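Local coordinates for periplasmic binding protein (Veillonella parvula, PDB 4MO9) that probably captures a solute, perhaps an iron-siderophore complex, in the cell envelope and delivers it to an ABC importer, at residues A[200-205]-A[233-238]; A[257-262]-A[332-337]; A[57-62]-A[168-173]. One frame throughout, in Å; residues are numbered along the deposited sequence.

Contact 1. Residues A[200-205]-A[233-238]; sequences PTVYLE and ADVITK
T201 and V202 pair with D234 and V235 in the beta-alpha-beta unit of strand 201-206, helix 224-230 and strand 234-235. The strands run parallel. Three backbone hydrogen bonds lace them. D234 N gives to P200 O at 2.9 Å. V202 N gives to D234 O at 2.9 Å. I236 N gives to V202 O at 3.1 Å. V202 therefore bonds to the residues before and after its partner V235. D234 O also receives a CA-H contact from T201.

T201 and D234 stand side by side on one face of the sheet. The CG2 methyl of T201 lies near OD2 of D234, and its OG1 bonds to D258 N. V202 and V235 occupy the other face. CG1 of V202 sits between its backbone N and carbonyl carbon (chi1 57°) and meets A233 CB at 3.6 Å. F334 of helix 324-334 packs on V202 and A233 here. Strand 234-235 is the outermost strand of a mixed sheet, and strand 201-206 lies between it and strand 259-263. This sheet belongs to the C-terminal lobe of the binding-protein fold.

The edge strand ends in a type I turn from V235 to K238. I236 CG2 touches T201 CB at 3.6 Å. Its CD1 reaches Y203 CB at 3.7 Å. T237 CG2 comes to the edge of the Y203 ring, near the ring plane. A buried T237 OG1 accepts from a water that also donates to V202 O and accepts from L204 N. T237 OG1 has a further bond with F218 O. With CG anti to its backbone N (chi1 168°), Y203 extends along its own strand, and its OH donates to E205 OE1 at 2.6 Å.

Contact 2. Residues A[257-262]-A[332-337]; sequences PDIIMI and KTFYPE
I259 and M261 of strand 259-263 pack against T333 and F334, the last turn of helix 324-334. This is helix-on-sheet packing in the C-terminal lobe, where the helix lies over one face of the mixed sheet. All four residues are buried. The backbones stay well apart, with I259 CA and F334 CA 7.9 Å from each other, and only side chains and one carbonyl oxygen bridge the space.

The aliphatic-aromatic contacts come first. I259 CD1 meets F334 CD1 at 3.7 Å. It comes to the edge of the ring, near its plane. The selenomethionine M261 brings CE to 4.1 Å from F334 CE1. Its chain crosses that of F334 at about a right angle. The ring itself leans toward strand 201-206, where it touches V202.

The aliphatic contacts involve T333. M261 CE lies 4.0 Å from T333 CG2. M261 starts out straight, with CG anti to its backbone N (chi1 -165°), and then bends at chi3 (-52°), which brings CE within reach of both T333 and F334. I259 CG2 sits 4.3 Å from T333 CG2. The two branches of I259 thus divide the helix end between them: CD1 goes to the phenylalanine and CG2 to the threonine. Y311 of strand 310-313 also touches I259, M261 and T333, while Y329 and L330 pack on M261 from the preceding helical turn.

No hydrogen bond crosses between the two segments. T333 OG1 bonds to Y329 O one turn back, and its CG2 methyl is the branch that meets the strand. A backbone oxygen also borders the contact: I259 CD1 comes to 4.1 Å from T333 O.

Contact 3. Residues A[57-62]-A[168-173]; sequences ALMGKD and LGKEER
L58 and A57, at the C-terminal end of helix 52-59, pack against the turn between helix 154-168 and helix 171-194. In that turn G169 closes the first helix with a Schellman motif and K170 is the N-cap of the second. Helix 171-194 is the long helix that joins the two lobes in this family.

The tight part centres on L58. Its CD1 meets L168 CD1 at 4.1 Å. Its CD2 lies 3.9 Å from K170 O and also touches CB and CG of R173. I164, A174 and I177 pack round the same leucine.

The looser side holds the charged residues. K170 CG lies 3.9 Å from SE of the selenomethionine M59. Beyond CG the chain bends at chi2 and chi3, and CE comes beside L58 O. K170 NZ and D62 OD2 remain 5.4 Å apart, not in contact.

R173 grips the A57 carbonyl side-on with two nitrogens. NH2 bonds to A57 O at 3.0 Å, while NE gives the shorter bond, 2.7 Å, in the carbonyl plane. A leucine here has no N-H, and the end of helix 52-59 would probably lose its polar link to helix 171-194. R173 CD passes 3.6 Å from L58 O.

From the N terminus, contact 3 comes first. It closes a loop of 105 residues that holds most of the N-terminal lobe, including strands 118-122 and 143-147. Helix 171-194 then leads across to the second lobe. Contact 1 closes a short loop of 27 residues round helix 224-230. Contact 2 follows and closes 69 residues, including strand 310-313. The three loops lie in series, and none nests or crosses. Contacts 1 and 2 share one sheet, and their centres are 10 Å apart. They touch directly where A233 CB meets F334 CE2 at 3.4 Å. Contact 3 lies on the opposite side of the chain's centre, about 38 Å from contact 1 between centres.

Contact 1. Residues A[200-205]-A[233-238]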
loop_
_atom_site.group_PDB
_atom_site.type_symbol
_atom_site.label_atom_id
_atom_site.label_comp_id
_atom_site.label_asym_id
_atom_site.label_seq_id
_atom_site.Cartn_x
_atom_site.Cartn_y
_atom_site.Cartn_z
ATOM N N PRO A 200 -20.533 -8.856 8.199
ATOM C CA PRO A 200 -19.777 -9.418 9.320
ATOM C C PRO A 200 -19.068 -8.312 10.080
ATOM O O PRO A 200 -18.574 -7.360 9.456
ATOM C CB PRO A 200 -18.762 -10.348 8.643
ATOM C CG PRO A 200 -18.665 -9.881 7.257
ATOM C CD PRO A 200 -20.014 -9.297 6.894
ATOM N N THR A 201 -19.049 -8.427 11.401
ATOM C CA THR A 201 -18.315 -7.500 12.245
ATOM C C THR A 201 -16.846 -7.899 12.211
ATOM O O THR A 201 -16.520 -9.090 12.219
ATOM C CB THR A 201 -18.832 -7.512 13.699
ATOM O OG1 THR A 201 -18.893 -8.861 14.184
ATOM C CG2 THR A 201 -20.221 -6.881 13.783
ATOM N N VAL A 202 -15.959 -6.910 12.158
ATOM C CA VAL A 202 -14.535 -7.201 12.067
ATOM C C VAL A 202 -13.697 -6.335 13.011
ATOM O O VAL A 202 -13.928 -5.125 13.129
ATOM C CB VAL A 202 -14.034 -7.073 10.598
ATOM C CG1 VAL A 202 -14.316 -5.684 10.040
ATOM C CG2 VAL A 202 -12.558 -7.391 10.497
ATOM N N TYR A 203 -12.741 -6.962 13.699
ATOM C CA TYR A 203 -11.746 -6.215 14.455
ATOM C C TYR A 203 -10.440 -6.191 13.658
ATOM O O TYR A 203 -9.939 -7.246 13.251
ATOM C CB TYR A 203 -11.525 -6.807 15.857
ATOM C CG TYR A 203 -10.303 -6.234 16.537
ATOM C CD1 TYR A 203 -10.166 -4.861 16.709
ATOM C CD2 TYR A 203 -9.273 -7.055 16.979
ATOM C CE1 TYR A 203 -9.041 -4.316 17.304
ATOM C CE2 TYR A 203 -8.141 -6.521 17.576
ATOM C CZ TYR A 203 -8.033 -5.150 17.739
ATOM O OH TYR A 203 -6.917 -4.603 18.336
ATOM N N LEU A 204 -9.907 -4.992 13.428
ATOM C CA LEU A 204 -8.719 -4.807 12.594
ATOM C C LEU A 204 -7.567 -4.308 13.451
ATOM O O LEU A 204 -7.744 -3.391 14.254
ATOM C CB LEU A 204 -8.993 -3.772 11.499
ATOM C CG LEU A 204 -10.157 -3.988 10.532
ATOM C CD1 LEU A 204 -10.410 -2.713 9.715
ATOM C CD2 LEU A 204 -9.860 -5.141 9.596
ATOM N N GLU A 205 -6.386 -4.898 13.299
ATOM C CA GLU A 205 -5.248 -4.433 14.091
ATOM C C GLU A 205 -3.953 -4.584 13.309
ATOM O O GLU A 205 -3.735 -5.620 12.664
ATOM C CB GLU A 205 -5.141 -5.183 15.430
ATOM C CG GLU A 205 -4.031 -4.628 16.344
ATOM C CD GLU A 205 -3.739 -5.501 17.565
ATOM O OE1 GLU A 205 -4.694 -6.032 18.186
ATOM O OE2 GLU A 205 -2.543 -5.642 17.932
ATOM N N ALA A 233 -17.809 -4.780 5.255
ATOM C CA ALA A 233 -17.737 -5.195 6.660
ATOM C C ALA A 233 -18.236 -4.122 7.632
ATOM O O ALA A 233 -18.256 -2.924 7.307
ATOM C CB ALA A 233 -16.330 -5.612 7.023
ATOM N N ASP A 234 -18.635 -4.562 8.822
ATOM C CA ASP A 234 -18.957 -3.654 9.918
ATOM C C ASP A 234 -17.741 -3.545 10.845
ATOM O O ASP A 234 -17.478 -4.448 11.645
ATOM C CB ASP A 234 -20.170 -4.178 10.700
ATOM C CG ASP A 234 -20.666 -3.195 11.746
ATOM O OD1 ASP A 234 -20.004 -2.157 11.960
ATOM O OD2 ASP A 234 -21.720 -3.464 12.370
ATOM N N VAL A 235 -16.996 -2.446 10.730
ATOM C CA VAL A 235 -15.789 -2.242 11.535
ATOM C C VAL A 235 -16.136 -1.925 13.001
ATOM O O VAL A 235 -16.625 -0.834 13.303
ATOM C CB VAL A 235 -14.922 -1.117 10.934
ATOM C CG1 VAL A 235 -13.658 -0.917 11.750
ATOM C CG2 VAL A 235 -14.571 -1.436 9.478
ATOM N N ILE A 236 -15.876 -2.863 13.915
ATOM C CA ILE A 236 -16.360 -2.709 15.299
ATOM C C ILE A 236 -15.806 -1.463 16.005
ATOM O O ILE A 236 -16.393 -0.972 16.972
ATOM C CB ILE A 236 -16.092 -3.966 16.185
ATOM C CG1 ILE A 236 -14.600 -4.117 16.519
ATOM C CG2 ILE A 236 -16.670 -5.234 15.537
ATOM C CD1 ILE A 236 -14.321 -5.154 17.631
ATOM N N THR A 237 -14.674 -0.962 15.520
ATOM C CA THR A 237 -14.012 0.193 16.124
ATOM C C THR A 237 -14.391 1.524 15.461
ATOM O O THR A 237 -13.894 2.573 15.871
ATOM C CB THR A 237 -12.472 0.045 16.072
ATOM O OG1 THR A 237 -12.082 -0.427 14.776
ATOM C CG2 THR A 237 -11.977 -0.933 17.137
ATOM N N LYS A 238 -15.263 1.481 14.452
ATOM C CA LYS A 238 -15.599 2.671 13.650
ATOM C C LYS A 238 -16.003 3.922 14.450
ATOM O O LYS A 238 -15.732 5.047 14.016
ATOM C CB LYS A 238 -16.672 2.345 12.597
ATOM C CG LYS A 238 -18.069 2.115 13.166
ATOM C CD LYS A 238 -18.970 1.392 12.166
ATOM C CE LYS A 238 -20.335 1.103 12.792
ATOM N NZ LYS A 238 -21.084 0.013 12.094
HETATM O O HOH W 1 -11.936 -2.982 13.972
#

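Contact 2. Residues A[257-262]-A[332-337]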
loop_
_atom_site.group_PDB
_atom_site.type_symbol
_atom_site.label_atom_id
_atom_site.label_comp_id
_atom_site.label_asym_id
_atom_site.label_seq_id
_atom_site.Cartn_x
_atom_site.Cartn_y
_atom_site.Cartn_z
ATOM N N PRO A 257 -16.134 -10.005 17.874
ATOM C CA PRO A 257 -16.367 -9.815 16.435
ATOM C C PRO A 257 -16.432 -11.129 15.648
ATOM O O PRO A 257 -15.831 -12.131 16.065
ATOM C CB PRO A 257 -15.154 -8.990 15.995
ATOM C CG PRO A 257 -14.069 -9.373 16.976
ATOM C CD PRO A 257 -14.784 -9.579 18.291
ATOM N N ASP A 258 -17.159 -11.120 14.530
ATOM C CA ASP A 258 -17.234 -12.287 13.649
ATOM C C ASP A 258 -15.860 -12.651 13.085
ATOM O O ASP A 258 -15.539 -13.829 12.913
ATOM C CB ASP A 258 -18.188 -12.020 12.478
ATOM C CG ASP A 258 -19.647 -11.898 12.913
ATOM O OD1 ASP A 258 -20.089 -12.674 13.791
ATOM O OD2 ASP A 258 -20.352 -11.024 12.362
ATOM N N ILE A 259 -15.057 -11.628 12.797
ATOM C CA ILE A 259 -13.788 -11.800 12.097
ATOM C C ILE A 259 -12.709 -10.934 12.767
ATOM O O ILE A 259 -12.999 -9.839 13.251
ATOM C CB ILE A 259 -13.957 -11.421 10.592
ATOM C CG1 ILE A 259 -14.915 -12.404 9.905
ATOM C CG2 ILE A 259 -12.613 -11.361 9.853
ATOM C CD1 ILE A 259 -15.368 -11.962 8.515
ATOM N N ILE A 260 -11.483 -11.451 12.836
ATOM C CA ILE A 260 -10.330 -10.683 13.318
ATOM C C ILE A 260 -9.296 -10.710 12.196
ATOM O O ILE A 260 -9.058 -11.766 11.594
ATOM C CB ILE A 260 -9.708 -11.319 14.592
ATOM C CG1 ILE A 260 -10.613 -11.122 15.816
ATOM C CG2 ILE A 260 -8.326 -10.723 14.882
ATOM C CD1 ILE A 260 -10.145 -11.914 17.080
HETATM N N MSE A 261 -8.696 -9.564 11.891
HETATM C CA MSE A 261 -7.605 -9.540 10.926
HETATM C C MSE A 261 -6.438 -8.759 11.513
HETATM O O MSE A 261 -6.600 -7.587 11.890
HETATM C CB MSE A 261 -8.063 -8.925 9.599
HETATM C CG MSE A 261 -7.092 -9.192 8.457
HETATM SE SE MSE A 261 -7.666 -8.387 6.771
HETATM C CE MSE A 261 -9.472 -9.150 6.774
ATOM N N ILE A 262 -5.285 -9.422 11.629
ATOM C CA ILE A 262 -4.073 -8.808 12.175
ATOM C C ILE A 262 -3.095 -8.511 11.042
ATOM O O ILE A 262 -2.653 -9.437 10.361
ATOM C CB ILE A 262 -3.359 -9.750 13.170
ATOM C CG1 ILE A 262 -4.330 -10.264 14.241
ATOM C CG2 ILE A 262 -2.151 -9.048 13.797
ATOM C CD1 ILE A 262 -4.862 -9.183 15.167
ATOM N N LYS A 332 -13.448 -11.187 -0.282
ATOM C CA LYS A 332 -13.460 -12.653 -0.246
ATOM C C LYS A 332 -13.427 -13.190 1.191
ATOM O O LYS A 332 -14.012 -14.244 1.483
ATOM C CB LYS A 332 -12.291 -13.213 -1.073
ATOM C CG LYS A 332 -12.186 -14.734 -1.139
ATOM C CD LYS A 332 -10.993 -15.127 -2.026
ATOM C CE LYS A 332 -10.912 -16.623 -2.290
ATOM N NZ LYS A 332 -11.895 -17.102 -3.304
ATOM N N THR A 333 -12.764 -12.467 2.096
ATOM C CA THR A 333 -12.694 -12.892 3.505
ATOM C C THR A 333 -14.053 -12.704 4.172
ATOM O O THR A 333 -14.544 -13.588 4.891
ATOM C CB THR A 333 -11.628 -12.080 4.274
ATOM O OG1 THR A 333 -10.326 -12.391 3.750
ATOM C CG2 THR A 333 -11.659 -12.383 5.778
ATOM N N PHE A 334 -14.662 -11.548 3.922
ATOM C CA PHE A 334 -15.969 -11.232 4.485
ATOM C C PHE A 334 -17.096 -12.046 3.851
ATOM O O PHE A 334 -18.046 -12.411 4.535
ATOM C CB PHE A 334 -16.266 -9.735 4.355
ATOM C CG PHE A 334 -15.209 -8.853 4.968
ATOM C CD1 PHE A 334 -14.510 -9.273 6.086
ATOM C CD2 PHE A 334 -14.905 -7.607 4.415
ATOM C CE1 PHE A 334 -13.527 -8.475 6.652
ATOM C CE2 PHE A 334 -13.921 -6.804 4.978
ATOM C CZ PHE A 334 -13.231 -7.246 6.107
ATOM N N TYR A 335 -17.000 -12.305 2.543
ATOM C CA TYR A 335 -18.066 -13.013 1.819
ATOM C C TYR A 335 -17.534 -14.142 0.921
ATOM O O TYR A 335 -17.570 -14.025 -0.313
ATOM C CB TYR A 335 -18.862 -12.007 0.970
ATOM C CG TYR A 335 -19.491 -10.883 1.770
ATOM C CD1 TYR A 335 -18.886 -9.640 1.847
ATOM C CD2 TYR A 335 -20.694 -11.067 2.450
ATOM C CE1 TYR A 335 -19.449 -8.603 2.576
ATOM C CE2 TYR A 335 -21.273 -10.032 3.182
ATOM C CZ TYR A 335 -20.644 -8.802 3.243
ATOM O OH TYR A 335 -21.200 -7.758 3.955
ATOM N N PRO A 336 -17.043 -15.233 1.539
ATOM C CA PRO A 336 -16.321 -16.318 0.857
ATOM C C PRO A 336 -17.076 -16.951 -0.312
ATOM O O PRO A 336 -16.484 -17.170 -1.376
ATOM C CB PRO A 336 -16.121 -17.359 1.971
ATOM C CG PRO A 336 -16.093 -16.554 3.223
ATOM C CD PRO A 336 -17.063 -15.418 3.001
ATOM N N GLU A 337 -18.357 -17.250 -0.115
ATOM C CA GLU A 337 -19.150 -17.923 -1.137
ATOM C C GLU A 337 -19.502 -17.004 -2.304
ATOM O O GLU A 337 -19.766 -17.478 -3.413
ATOM C CB GLU A 337 -20.420 -18.519 -0.523
ATOM C CG GLU A 337 -20.150 -19.539 0.577
ATOM C CD GLU A 337 -19.609 -20.861 0.044
ATOM O OE1 GLU A 337 -18.986 -21.607 0.835
ATOM O OE2 GLU A 337 -19.817 -21.160 -1.157
#

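Contact 3. Residues A[57-62]-A[168-173]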
loop_
_atom_site.group_PDB
_atom_site.type_symbol
_atom_site.label_atom_id
_atom_site.label_comp_id
_atom_site.label_asym_id
_atom_site.label_seq_id
_atom_site.Cartn_x
_atom_site.Cartn_y
_atom_site.Cartn_z
ATOM N N ALA A 57 6.544 -0.736 -12.701
ATOM C CA ALA A 57 5.576 -1.486 -13.500
ATOM C C ALA A 57 5.518 -0.985 -14.942
ATOM O O ALA A 57 5.231 -1.753 -15.867
ATOM C CB ALA A 57 4.202 -1.413 -12.851
ATOM N N LEU A 58 5.796 0.301 -15.134
ATOM C CA LEU A 58 5.786 0.913 -16.463
ATOM C C LEU A 58 7.097 0.680 -17.215
ATOM O O LEU A 58 7.098 0.409 -18.425
ATOM C CB LEU A 58 5.513 2.420 -16.339
ATOM C CG LEU A 58 4.090 2.766 -15.900
ATOM C CD1 LEU A 58 4.001 4.187 -15.339
ATOM C CD2 LEU A 58 3.125 2.593 -17.057
HETATM N N MSE A 59 8.219 0.780 -16.502
HETATM C CA MSE A 59 9.524 0.748 -17.160
HETATM C C MSE A 59 10.167 -0.641 -17.175
HETATM O O MSE A 59 11.059 -0.906 -17.989
HETATM C CB MSE A 59 10.488 1.730 -16.487
HETATM C CG MSE A 59 10.033 3.183 -16.449
HETATM SE SE MSE A 59 9.724 3.920 -18.229
HETATM C CE MSE A 59 11.444 3.475 -19.069
ATOM N N GLY A 60 9.737 -1.519 -16.272
ATOM C CA GLY A 60 10.348 -2.837 -16.192
ATOM C C GLY A 60 11.848 -2.741 -15.952
ATOM O O GLY A 60 12.292 -2.036 -15.042
ATOM N N LYS A 61 12.628 -3.434 -16.780
ATOM C CA LYS A 61 14.076 -3.486 -16.599
ATOM C C LYS A 61 14.743 -2.130 -16.802
ATOM O O LYS A 61 15.870 -1.922 -16.348
ATOM C CB LYS A 61 14.695 -4.504 -17.548
ATOM C CG LYS A 61 14.435 -5.954 -17.184
ATOM C CD LYS A 61 14.982 -6.869 -18.275
ATOM C CE LYS A 61 15.201 -8.290 -17.770
ATOM N NZ LYS A 61 15.740 -9.181 -18.840
ATOM N N ASP A 62 14.045 -1.220 -17.483
ATOM C CA ASP A 62 14.574 0.119 -17.759
ATOM C C ASP A 62 14.324 1.101 -16.618
ATOM O O ASP A 62 14.630 2.288 -16.746
ATOM C CB ASP A 62 13.967 0.687 -19.048
ATOM C CG ASP A 62 14.378 -0.094 -20.280
ATOM O OD1 ASP A 62 15.536 -0.565 -20.334
ATOM O OD2 ASP A 62 13.535 -0.237 -21.195
ATOM N N LEU A 168 6.001 9.518 -18.377
ATOM C CA LEU A 168 7.100 8.641 -18.773
ATOM C C LEU A 168 7.072 8.239 -20.245
ATOM O O LEU A 168 7.978 7.543 -20.713
ATOM C CB LEU A 168 7.111 7.387 -17.884
ATOM C CG LEU A 168 7.630 7.622 -16.471
ATOM C CD1 LEU A 168 7.456 6.379 -15.591
ATOM C CD2 LEU A 168 9.086 8.011 -16.564
ATOM N N GLY A 169 6.064 8.687 -20.993
ATOM C CA GLY A 169 5.903 8.232 -22.364
ATOM C C GLY A 169 5.484 6.771 -22.478
ATOM O O GLY A 169 5.828 6.099 -23.455
ATOM N N LYS A 170 4.749 6.275 -21.480
ATOM C CA LYS A 170 4.277 4.895 -21.482
ATOM C C LYS A 170 2.752 4.828 -21.345
ATOM O O LYS A 170 2.229 4.081 -20.511
ATOM C CB LYS A 170 4.936 4.104 -20.352
ATOM C CG LYS A 170 6.443 4.220 -20.299
ATOM C CD LYS A 170 7.081 3.751 -21.585
ATOM C CE LYS A 170 7.443 2.295 -21.538
ATOM N NZ LYS A 170 8.762 2.086 -22.203
ATOM N N GLU A 171 2.043 5.595 -22.176
ATOM C CA GLU A 171 0.580 5.667 -22.080
ATOM C C GLU A 171 -0.122 4.332 -22.277
ATOM O O GLU A 171 -1.097 4.043 -21.581
ATOM C CB GLU A 171 0.007 6.674 -23.084
ATOM C CG GLU A 171 0.232 8.119 -22.712
ATOM C CD GLU A 171 -0.289 9.067 -23.775
ATOM O OE1 GLU A 171 0.538 9.702 -24.470
ATOM O OE2 GLU A 171 -1.530 9.171 -23.908
ATOM N N GLU A 172 0.347 3.528 -23.228
ATOM C CA GLU A 172 -0.314 2.253 -23.509
ATOM C C GLU A 172 -0.176 1.279 -22.341
ATOM O O GLU A 172 -1.156 0.649 -21.928
ATOM C CB GLU A 172 0.209 1.623 -24.809
ATOM C CG GLU A 172 -0.223 2.351 -26.079
ATOM C CD GLU A 172 0.184 1.602 -27.346
ATOM O OE1 GLU A 172 1.196 0.862 -27.308
ATOM O OE2 GLU A 172 -0.511 1.747 -28.377
ATOM N N ARG A 173 1.029 1.167 -21.791
ATOM C CA ARG A 173 1.260 0.251 -20.661
ATOM C C ARG A 173 0.519 0.734 -19.419
ATOM O O ARG A 173 0.005 -0.069 -18.623
ATOM C CB ARG A 173 2.756 0.134 -20.376
ATOM C CG ARG A 173 3.108 -0.819 -19.256
ATOM C CD ARG A 173 4.349 -1.588 -19.629
ATOM N NE ARG A 173 4.929 -2.313 -18.501
ATOM C CZ ARG A 173 5.500 -3.505 -18.614
ATOM N NH1 ARG A 173 5.541 -4.103 -19.802
ATOM N NH2 ARG A 173 6.023 -4.097 -17.545
#